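Local coordinates for beta-lactamase-like protein (PDB 6AUF), which probably hydrolyses beta-lactam antibiotics as a zinc-dependent metallo-beta-lactamase of the B3 type, binding two zinc ions in its active site, at residues A[80-83]-A[84-87]; A[131-134]-A[135-139]; A[255-258]-A[259-263]. All blocks are in the same frame, centred on the assembly; numbering follows the deposited sequence.

Interaction 1: A[80-83]-A[84-87]; sequences ADAA and PLVL
L87 lies back over the carbonyl of A83, its branch running alongside the first helical turn. With CG anti to its own carbonyl carbon and beside its backbone N (chi1 -64°), L87 CG comes to 3.2 Å from A83 O, and L87 CD1 is 4.4 Å from A83 CB. The same carbonyl receives the backbone bond from L87 N at 2.9 Å to A83 O, nearly straight at the hydrogen (174°). L85 leans back along the chain: its CD2 meets A82 CB at 4.4 Å, and its CB passes 3.3 Å from A82 O. V86 puts CG1 between its backbone N and carbonyl carbon, which lays that methyl against the carbonyl oxygens of A82 and A83, with A83 O nearest to V86 CG1 at 3.1 Å; the bond from V86 N to A82 O, 3.4 Å long, is weak. These contacts form the start of helix 83-91, the connection of a beta-alpha-beta crossover between the parallel strands 72-75 and 100-104. P84 suits this first turn, because its ring nitrogen has no hydrogen to offer an earlier carbonyl. Helix 116-121 covers one flank, E118 touching A83 and P84 and L119 touching A83 and L87. Before the helix, D81 directs OD1 to a hydrogen bond with S41 OG, while the A82 side chain lies about 9 Å from that of D111, a zinc ligand.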
ATOM      1  N   ALA A  80       8.315 -11.311  -1.710  1.00 80.16           N
ATOM      2  CA  ALA A  80       9.498 -11.659  -0.929  1.00 84.11           C
ATOM      3  C   ALA A  80      10.768 -11.650  -1.766  1.00 85.55           C
ATOM      4  O   ALA A  80      11.857 -11.438  -1.223  1.00 99.55           O
ATOM      5  CB  ALA A  80       9.315 -13.025  -0.272  1.00 88.74           C
ATOM      6  N   ASP A  81      10.666 -11.877  -3.074  1.00 76.51           N
ATOM      7  CA  ASP A  81      11.853 -11.949  -3.922  1.00 86.20           C
ATOM      8  C   ASP A  81      12.131 -10.656  -4.670  1.00 86.20           C
ATOM      9  O   ASP A  81      13.014 -10.632  -5.530  1.00 91.42           O
ATOM     10  CB  ASP A  81      11.734 -13.096  -4.935  1.00 82.78           C
ATOM     11  CG  ASP A  81      10.567 -12.910  -5.909  1.00 87.39           C
ATOM     12  OD1 ASP A  81       9.830 -11.904  -5.785  1.00 86.60           O
ATOM     13  OD2 ASP A  81      10.375 -13.777  -6.790  1.00 86.90           O
ATOM     14  N   ALA A  82      11.410  -9.582  -4.367  1.00 85.05           N
ATOM     15  CA  ALA A  82      11.400  -8.407  -5.225  1.00 85.06           C
ATOM     16  C   ALA A  82      12.341  -7.300  -4.767  1.00 86.79           C
ATOM     17  O   ALA A  82      12.411  -6.261  -5.430  1.00 91.58           O
ATOM     18  CB  ALA A  82       9.971  -7.861  -5.341  1.00 76.34           C
ATOM     19  N   ALA A  83      13.073  -7.493  -3.671  1.00 80.67           N
ATOM     20  CA  ALA A  83      13.953  -6.450  -3.154  1.00 87.20           C
ATOM     21  C   ALA A  83      14.848  -5.854  -4.249  1.00 97.04           C
ATOM     22  O   ALA A  83      14.815  -4.635  -4.484  1.00 92.86           O
ATOM     23  CB  ALA A  83      14.798  -7.013  -2.009  1.00 89.91           C
ATOM     24  N   PRO A  84      15.656  -6.666  -4.944  1.00 96.05           N
ATOM     25  CA  PRO A  84      16.552  -6.093  -5.969  1.00 98.39           C
ATOM     26  C   PRO A  84      15.825  -5.310  -7.054  1.00 93.51           C
ATOM     27  O   PRO A  84      16.364  -4.317  -7.558  1.00 83.93           O
ATOM     28  CB  PRO A  84      17.264  -7.327  -6.549  1.00 97.34           C
ATOM     29  CG  PRO A  84      17.182  -8.355  -5.465  1.00101.25           C
ATOM     30  CD  PRO A  84      15.854  -8.116  -4.782  1.00 98.80           C
ATOM     31  N   LEU A  85      14.616  -5.723  -7.431  1.00 89.50           N
ATOM     32  CA  LEU A  85      13.885  -4.995  -8.461  1.00 84.55           C
ATOM     33  C   LEU A  85      13.695  -3.535  -8.069  1.00 83.88           C
ATOM     34  O   LEU A  85      13.994  -2.628  -8.855  1.00 80.82           O
ATOM     35  CB  LEU A  85      12.539  -5.670  -8.721  1.00 87.79           C
ATOM     36  CG  LEU A  85      12.551  -6.935  -9.580  1.00 95.16           C
ATOM     37  CD1 LEU A  85      13.548  -7.944  -9.054  1.00 99.45           C
ATOM     38  CD2 LEU A  85      11.161  -7.539  -9.609  1.00 88.21           C
ATOM     39  N   VAL A  86      13.209  -3.288  -6.846  1.00 71.30           N
ATOM     40  CA  VAL A  86      12.939  -1.920  -6.420  1.00 74.23           C
ATOM     41  C   VAL A  86      14.231  -1.208  -6.071  1.00 80.62           C
ATOM     42  O   VAL A  86      14.376  -0.006  -6.318  1.00 89.25           O
ATOM     43  CB  VAL A  86      11.948  -1.891  -5.240  1.00 82.82           C
ATOM     44  CG1 VAL A  86      12.181  -3.059  -4.291  1.00 84.68           C
ATOM     45  CG2 VAL A  86      12.083  -0.586  -4.483  1.00 77.77           C
ATOM     46  N   LEU A  87      15.184  -1.923  -5.472  1.00 78.97           N
ATOM     47  CA  LEU A  87      16.501  -1.334  -5.272  1.00 88.73           C
ATOM     48  C   LEU A  87      17.060  -0.794  -6.582  1.00 90.17           C
ATOM     49  O   LEU A  87      17.732   0.243  -6.602  1.00 96.71           O
ATOM     50  CB  LEU A  87      17.459  -2.364  -4.683  1.00 93.89           C
ATOM     51  CG  LEU A  87      17.186  -2.922  -3.294  1.00 88.91           C
ATOM     52  CD1 LEU A  87      17.939  -4.234  -3.171  1.00 93.26           C
ATOM     53  CD2 LEU A  87      17.643  -1.934  -2.232  1.00 83.52           C
TER

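Interaction 2: A[131-134]-A[135-139]; sequences ASAR and QVLES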
ATOM      1  N   ALA A 131       0.112   0.061  15.200  1.00 55.02           N
ATOM      2  CA  ALA A 131       0.122  -0.998  16.197  1.00 61.57           C
ATOM      3  C   ALA A 131      -0.625  -2.237  15.700  1.00 53.21           C
ATOM      4  O   ALA A 131      -0.200  -3.370  15.955  1.00 59.09           O
ATOM      5  CB  ALA A 131      -0.466  -0.478  17.513  1.00 46.06           C
ATOM      6  N   SER A 132      -1.741  -2.047  14.995  1.00 46.92           N
ATOM      7  CA  SER A 132      -2.510  -3.186  14.497  1.00 53.93           C
ATOM      8  C   SER A 132      -1.715  -4.097  13.558  1.00 59.36           C
ATOM      9  O   SER A 132      -2.163  -5.220  13.274  1.00 56.61           O
ATOM     10  CB  SER A 132      -3.755  -2.674  13.789  1.00 60.60           C
ATOM     11  OG  SER A 132      -4.494  -1.840  14.661  1.00 63.13           O
ATOM     12  N   ALA A 133      -0.557  -3.650  13.066  1.00 49.32           N
ATOM     13  CA  ALA A 133       0.272  -4.467  12.199  1.00 51.06           C
ATOM     14  C   ALA A 133       1.500  -5.037  12.891  1.00 53.06           C
ATOM     15  O   ALA A 133       2.041  -6.038  12.413  1.00 65.54           O
ATOM     16  CB  ALA A 133       0.716  -3.657  10.969  1.00 45.17           C
ATOM     17  N   ARG A 134       1.923  -4.456  14.017  1.00 49.51           N
ATOM     18  CA  ARG A 134       3.229  -4.773  14.596  1.00 57.53           C
ATOM     19  C   ARG A 134       3.429  -6.275  14.783  1.00 70.62           C
ATOM     20  O   ARG A 134       4.468  -6.822  14.397  1.00 78.12           O
ATOM     21  CB  ARG A 134       3.403  -4.036  15.928  1.00 55.27           C
ATOM     22  CG  ARG A 134       4.840  -3.994  16.413  1.00 64.47           C
ATOM     23  CD  ARG A 134       4.912  -3.781  17.898  1.00 81.18           C
ATOM     24  NE  ARG A 134       3.978  -4.683  18.556  1.00 97.12           N
ATOM     25  CZ  ARG A 134       4.260  -5.936  18.888  1.00107.61           C
ATOM     26  NH1 ARG A 134       5.462  -6.430  18.633  1.00115.61           N
ATOM     27  NH2 ARG A 134       3.340  -6.692  19.477  1.00107.58           N
ATOM     28  N   GLN A 135       2.452  -6.959  15.388  1.00 67.12           N
ATOM     29  CA  GLN A 135       2.623  -8.378  15.696  1.00 73.41           C
ATOM     30  C   GLN A 135       2.992  -9.185  14.455  1.00 73.32           C
ATOM     31  O   GLN A 135       3.962  -9.948  14.470  1.00 83.23           O
ATOM     32  CB  GLN A 135       1.355  -8.935  16.337  1.00 82.13           C
ATOM     33  CG  GLN A 135       1.267  -8.647  17.808  1.00 96.72           C
ATOM     34  CD  GLN A 135       2.236  -9.484  18.615  1.00107.24           C
ATOM     35  OE1 GLN A 135       2.743  -9.047  19.653  1.00111.51           O
ATOM     36  NE2 GLN A 135       2.487 -10.706  18.150  1.00107.09           N
ATOM     37  N   VAL A 136       2.216  -9.053  13.377  1.00 67.07           N
ATOM     38  CA  VAL A 136       2.528  -9.789  12.149  1.00 67.09           C
ATOM     39  C   VAL A 136       3.915  -9.412  11.638  1.00 60.89           C
ATOM     40  O   VAL A 136       4.756 -10.277  11.376  1.00 67.80           O
ATOM     41  CB  VAL A 136       1.452  -9.538  11.077  1.00 60.84           C
ATOM     42  CG1 VAL A 136       1.926 -10.064   9.730  1.00 52.05           C
ATOM     43  CG2 VAL A 136       0.110 -10.177  11.486  1.00 51.53           C
ATOM     44  N   LEU A 137       4.174  -8.110  11.496  1.00 66.30           N
ATOM     45  CA  LEU A 137       5.462  -7.644  10.985  1.00 70.51           C
ATOM     46  C   LEU A 137       6.638  -8.233  11.761  1.00 74.05           C
ATOM     47  O   LEU A 137       7.640  -8.637  11.166  1.00 83.26           O
ATOM     48  CB  LEU A 137       5.510  -6.117  11.031  1.00 63.72           C
ATOM     49  CG  LEU A 137       5.343  -5.407   9.698  1.00 61.69           C
ATOM     50  CD1 LEU A 137       4.478  -6.244   8.792  1.00 62.81           C
ATOM     51  CD2 LEU A 137       4.752  -4.027   9.904  1.00 60.67           C
ATOM     52  N   GLU A 138       6.539  -8.284  13.088  1.00 70.96           N
ATOM     53  CA  GLU A 138       7.644  -8.777  13.900  1.00 73.54           C
ATOM     54  C   GLU A 138       7.667 -10.298  14.008  1.00 74.25           C
ATOM     55  O   GLU A 138       8.599 -10.852  14.601  1.00 71.30           O
ATOM     56  CB  GLU A 138       7.599  -8.129  15.291  1.00 59.82           C
ATOM     57  CG  GLU A 138       7.889  -6.630  15.240  1.00 67.14           C
ATOM     58  CD  GLU A 138       8.089  -5.988  16.600  1.00 77.79           C
ATOM     59  OE1 GLU A 138       7.502  -6.470  17.592  1.00 81.85           O
ATOM     60  OE2 GLU A 138       8.830  -4.985  16.675  1.00 81.94           O
ATOM     61  N   SER A 139       6.684 -10.985  13.429  1.00 75.02           N
ATOM     62  CA  SER A 139       6.637 -12.438  13.444  1.00 78.02           C
ATOM     63  C   SER A 139       6.572 -13.057  12.059  1.00 81.64           C
ATOM     64  O   SER A 139       6.875 -14.246  11.924  1.00 79.41           O
ATOM     65  CB  SER A 139       5.426 -12.932  14.251  1.00 78.66           C
ATOM     66  OG  SER A 139       4.229 -12.790  13.504  1.00 77.61           O
TER
HETATM   67  O   HOH W   1      -0.198  -6.053  15.952  1.00 60.38           O
HETATM   68  O   HOH W   2      -0.572  -7.890  13.998  1.00 58.05           O
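A133 and L137 are joined one turn apart by a backbone hydrogen bond, L137 N to A133 O at 3.1 Å, with an almost linear angle of 176°. The next bond of the same i to i+4 series runs from E138 N to R134 O at 2.9 Å. Earlier in the segment the series is interrupted by solvent: one water donates to A131 O at 2.7 Å and accepts from Q135 N at 2.9 Å, and a second water bridges S132 O and V136 N in the same way. The two waters stand in for the direct i to i+4 bonds of A131 with Q135 and of S132 with V136. The turn at A131 is closed by an i to i+3 bond from R134 N to A131 O, 3.1 Å long.

Among the charged groups, R134 has CG anti to its backbone N (chi1 -164°) and folds back at chi3, which carries the guanidinium toward Q135 and E138. As modelled, E138 approaches at the guanidinium edge, its carboxylate plane turned 77° from that of R134. The salt bridge between them and the hydrogen bond from R134 NH2 to Q135 OE1 are modelled too short to be measured reliably, so their exact placement is doubtful. The other carboxylate oxygen, E138 OE2, is hydrogen-bonded to V160 N, tying the acidic end to the following chain.

Apolar contact is slight: A133 CB meets L137 CD2 at 4.2 Å, and L137 also touches F155. The V136 side chain touches E108 and S143 and lies about 6 Å from that of the zinc ligand H109. This helix links strands 126-130 and 162-164 in a beta-alpha-beta unit of the metallo-beta-lactamase fold, flanking the zinc site.

Interaction 3: A[255-258]-A[259-263]; sequences SNLF and DRLSG
R260 reaches back over the start of its own helix to the carbonyl of S255. Its CB sits 3.6 Å from N256 O, and CG comes closer to the same oxygen, at 3.2 Å. N256 ND2 is the other neighbour of CG, at 3.9 Å, the amide crossing the arginine chain on a slant. From CD the chain bends (chi3 -66°), bringing NE round to S255 O; the hydrogen bond is 3.0 Å long. The donor is almost in line with the carbonyl, at 172°, while the oxygen stands 19° out of the guanidinium plane, near its edge. At the tip, NH2 lies 3.8 Å from L257 CD1, where the two side chains cross at about a right angle, and L247 of strand 246-248 and A265 lie beside the arginine.

R260 N also bonds to N256 O. N256 occupies the N-cap position but its side chain makes no direct capping bond. A water links it to D259: it donates to N256 OD1 and accepts from D259 N, 3.0 Å from each. At the other end, F258 O takes two donors from opposite faces of its plane, S262 N and S262 OG, the latter at 2.8 Å. F258 turns its ring edge-to-face with Y55, and S255 OG is bonded to T249 OG1.

Chemically, NE of a charged guanidinium gives its hydrogen to a neutral carbonyl. The bond ties the arginine side chain to the backbone of S255, just before the helix and on the segment that follows the zinc ligand H251, and within this contact no acid balances the positive charge.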
ATOM      1  N   SER A 255      -6.477   1.244  -8.701  1.00 64.26           N
ATOM      2  CA  SER A 255      -6.757   2.661  -8.933  1.00 62.07           C
ATOM      3  C   SER A 255      -6.420   3.112 -10.356  1.00 68.89           C
ATOM      4  O   SER A 255      -6.263   4.312 -10.599  1.00 75.10           O
ATOM      5  CB  SER A 255      -6.027   3.546  -7.912  1.00 57.28           C
ATOM      6  OG  SER A 255      -4.641   3.244  -7.785  1.00 64.14           O
ATOM      7  N   ASN A 256      -6.315   2.192 -11.307  1.00 69.68           N
ATOM      8  CA  ASN A 256      -6.106   2.567 -12.714  1.00 75.54           C
ATOM      9  C   ASN A 256      -4.800   3.343 -12.890  1.00 72.50           C
ATOM     10  O   ASN A 256      -4.703   4.283 -13.687  1.00 65.98           O
ATOM     11  CB  ASN A 256      -7.296   3.376 -13.229  1.00 75.81           C
ATOM     12  CG  ASN A 256      -7.260   3.596 -14.726  1.00 70.36           C
ATOM     13  OD1 ASN A 256      -6.763   2.761 -15.492  1.00 66.58           O
ATOM     14  ND2 ASN A 256      -7.802   4.736 -15.154  1.00 69.33           N
ATOM     15  N   LEU A 257      -3.778   2.928 -12.143  1.00 70.73           N
ATOM     16  CA  LEU A 257      -2.655   3.812 -11.880  1.00 62.66           C
ATOM     17  C   LEU A 257      -1.760   3.977 -13.102  1.00 66.68           C
ATOM     18  O   LEU A 257      -1.257   5.075 -13.354  1.00 69.41           O
ATOM     19  CB  LEU A 257      -1.856   3.289 -10.690  1.00 55.34           C
ATOM     20  CG  LEU A 257      -0.635   4.151 -10.381  1.00 58.32           C
ATOM     21  CD1 LEU A 257      -1.027   5.519  -9.815  1.00 54.51           C
ATOM     22  CD2 LEU A 257       0.328   3.408  -9.487  1.00 60.19           C
ATOM     23  N   PHE A 258      -1.542   2.903 -13.865  1.00 69.76           N
ATOM     24  CA  PHE A 258      -0.604   2.977 -14.987  1.00 76.47           C
ATOM     25  C   PHE A 258      -1.133   3.855 -16.119  1.00 76.73           C
ATOM     26  O   PHE A 258      -0.383   4.658 -16.678  1.00 81.13           O
ATOM     27  CB  PHE A 258      -0.258   1.569 -15.472  1.00 65.52           C
ATOM     28  CG  PHE A 258       0.608   0.811 -14.506  1.00 65.97           C
ATOM     29  CD1 PHE A 258       1.202   1.474 -13.431  1.00 63.00           C
ATOM     30  CD2 PHE A 258       0.814  -0.552 -14.639  1.00 69.58           C
ATOM     31  CE1 PHE A 258       2.006   0.793 -12.521  1.00 63.05           C
ATOM     32  CE2 PHE A 258       1.614  -1.250 -13.728  1.00 65.15           C
ATOM     33  CZ  PHE A 258       2.221  -0.576 -12.680  1.00 63.43           C
ATOM     34  N   ASP A 259      -2.421   3.742 -16.453  1.00 76.99           N
ATOM     35  CA  ASP A 259      -3.007   4.638 -17.448  1.00 74.87           C
ATOM     36  C   ASP A 259      -2.920   6.092 -17.008  1.00 78.33           C
ATOM     37  O   ASP A 259      -2.601   6.973 -17.813  1.00 87.26           O
ATOM     38  CB  ASP A 259      -4.467   4.266 -17.706  1.00 78.28           C
ATOM     39  CG  ASP A 259      -4.615   3.062 -18.612  1.00 92.89           C
ATOM     40  OD1 ASP A 259      -3.583   2.487 -19.013  1.00 96.65           O
ATOM     41  OD2 ASP A 259      -5.771   2.698 -18.929  1.00 98.34           O
ATOM     42  N   ARG A 260      -3.229   6.364 -15.737  1.00 77.24           N
ATOM     43  CA  ARG A 260      -3.184   7.731 -15.222  1.00 72.51           C
ATOM     44  C   ARG A 260      -1.759   8.273 -15.238  1.00 74.50           C
ATOM     45  O   ARG A 260      -1.540   9.455 -15.535  1.00 77.97           O
ATOM     46  CB  ARG A 260      -3.785   7.777 -13.805  1.00 66.78           C
ATOM     47  CG  ARG A 260      -5.270   7.390 -13.743  1.00 68.86           C
ATOM     48  CD  ARG A 260      -5.979   7.828 -12.434  1.00 71.15           C
ATOM     49  NE  ARG A 260      -5.469   7.124 -11.265  1.00 68.97           N
ATOM     50  CZ  ARG A 260      -4.957   7.704 -10.187  1.00 71.49           C
ATOM     51  NH1 ARG A 260      -4.902   9.025 -10.078  1.00 74.17           N
ATOM     52  NH2 ARG A 260      -4.505   6.947  -9.204  1.00 69.24           N
ATOM     53  N   LEU A 261      -0.777   7.419 -14.928  1.00 70.21           N
ATOM     54  CA  LEU A 261       0.622   7.814 -15.016  1.00 70.96           C
ATOM     55  C   LEU A 261       1.062   7.981 -16.466  1.00 81.90           C
ATOM     56  O   LEU A 261       1.967   8.769 -16.758  1.00 88.35           O
ATOM     57  CB  LEU A 261       1.505   6.783 -14.312  1.00 63.91           C
ATOM     58  CG  LEU A 261       1.493   6.837 -12.793  1.00 79.58           C
ATOM     59  CD1 LEU A 261       2.603   5.977 -12.214  1.00 81.24           C
ATOM     60  CD2 LEU A 261       1.609   8.273 -12.316  1.00 81.03           C
ATOM     61  N   SER A 262       0.436   7.251 -17.385  1.00 90.42           N
ATOM     62  CA  SER A 262       0.806   7.276 -18.793  1.00102.17           C
ATOM     63  C   SER A 262      -0.128   8.158 -19.615  1.00108.07           C
ATOM     64  O   SER A 262      -0.411   7.852 -20.775  1.00101.88           O
ATOM     65  CB  SER A 262       0.839   5.853 -19.351  1.00 98.60           C
ATOM     66  OG  SER A 262       1.662   5.018 -18.550  1.00 94.12           O
ATOM     67  N   GLY A 263      -0.634   9.238 -19.024  1.00118.91           N
ATOM     68  CA  GLY A 263      -1.431  10.196 -19.768  1.00119.55           C
ATOM     69  C   GLY A 263      -2.703   9.639 -20.371  1.00110.80           C
ATOM     70  O   GLY A 263      -3.448  10.372 -21.026  1.00114.26           O
TER
HETATM   71  O   HOH W   3      -4.102   1.433 -15.517  1.00 59.32           O

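Overall arrangement
Along the chain the three contacts come in series, 80-87, 131-139 and 255-263, each within or at the start of one helix: 83-91, 131-139 and 257-261. Interactions 1 and 2 belong to the half built on the seven-stranded sheet, where both helices connect parallel strands; their centres are about 21 Å apart. Interaction 3 follows strand 246-248 of the five-stranded sheet, with its centre about 22 Å from that of interaction 1 and about 32 Å from that of interaction 2, which lies on the opposite side of the chain's centre. None touches another. Each nevertheless lies within about 10 Å of a zinc-ligand side chain, so the three segments lie at separate places around the periphery of the dinuclear zinc site.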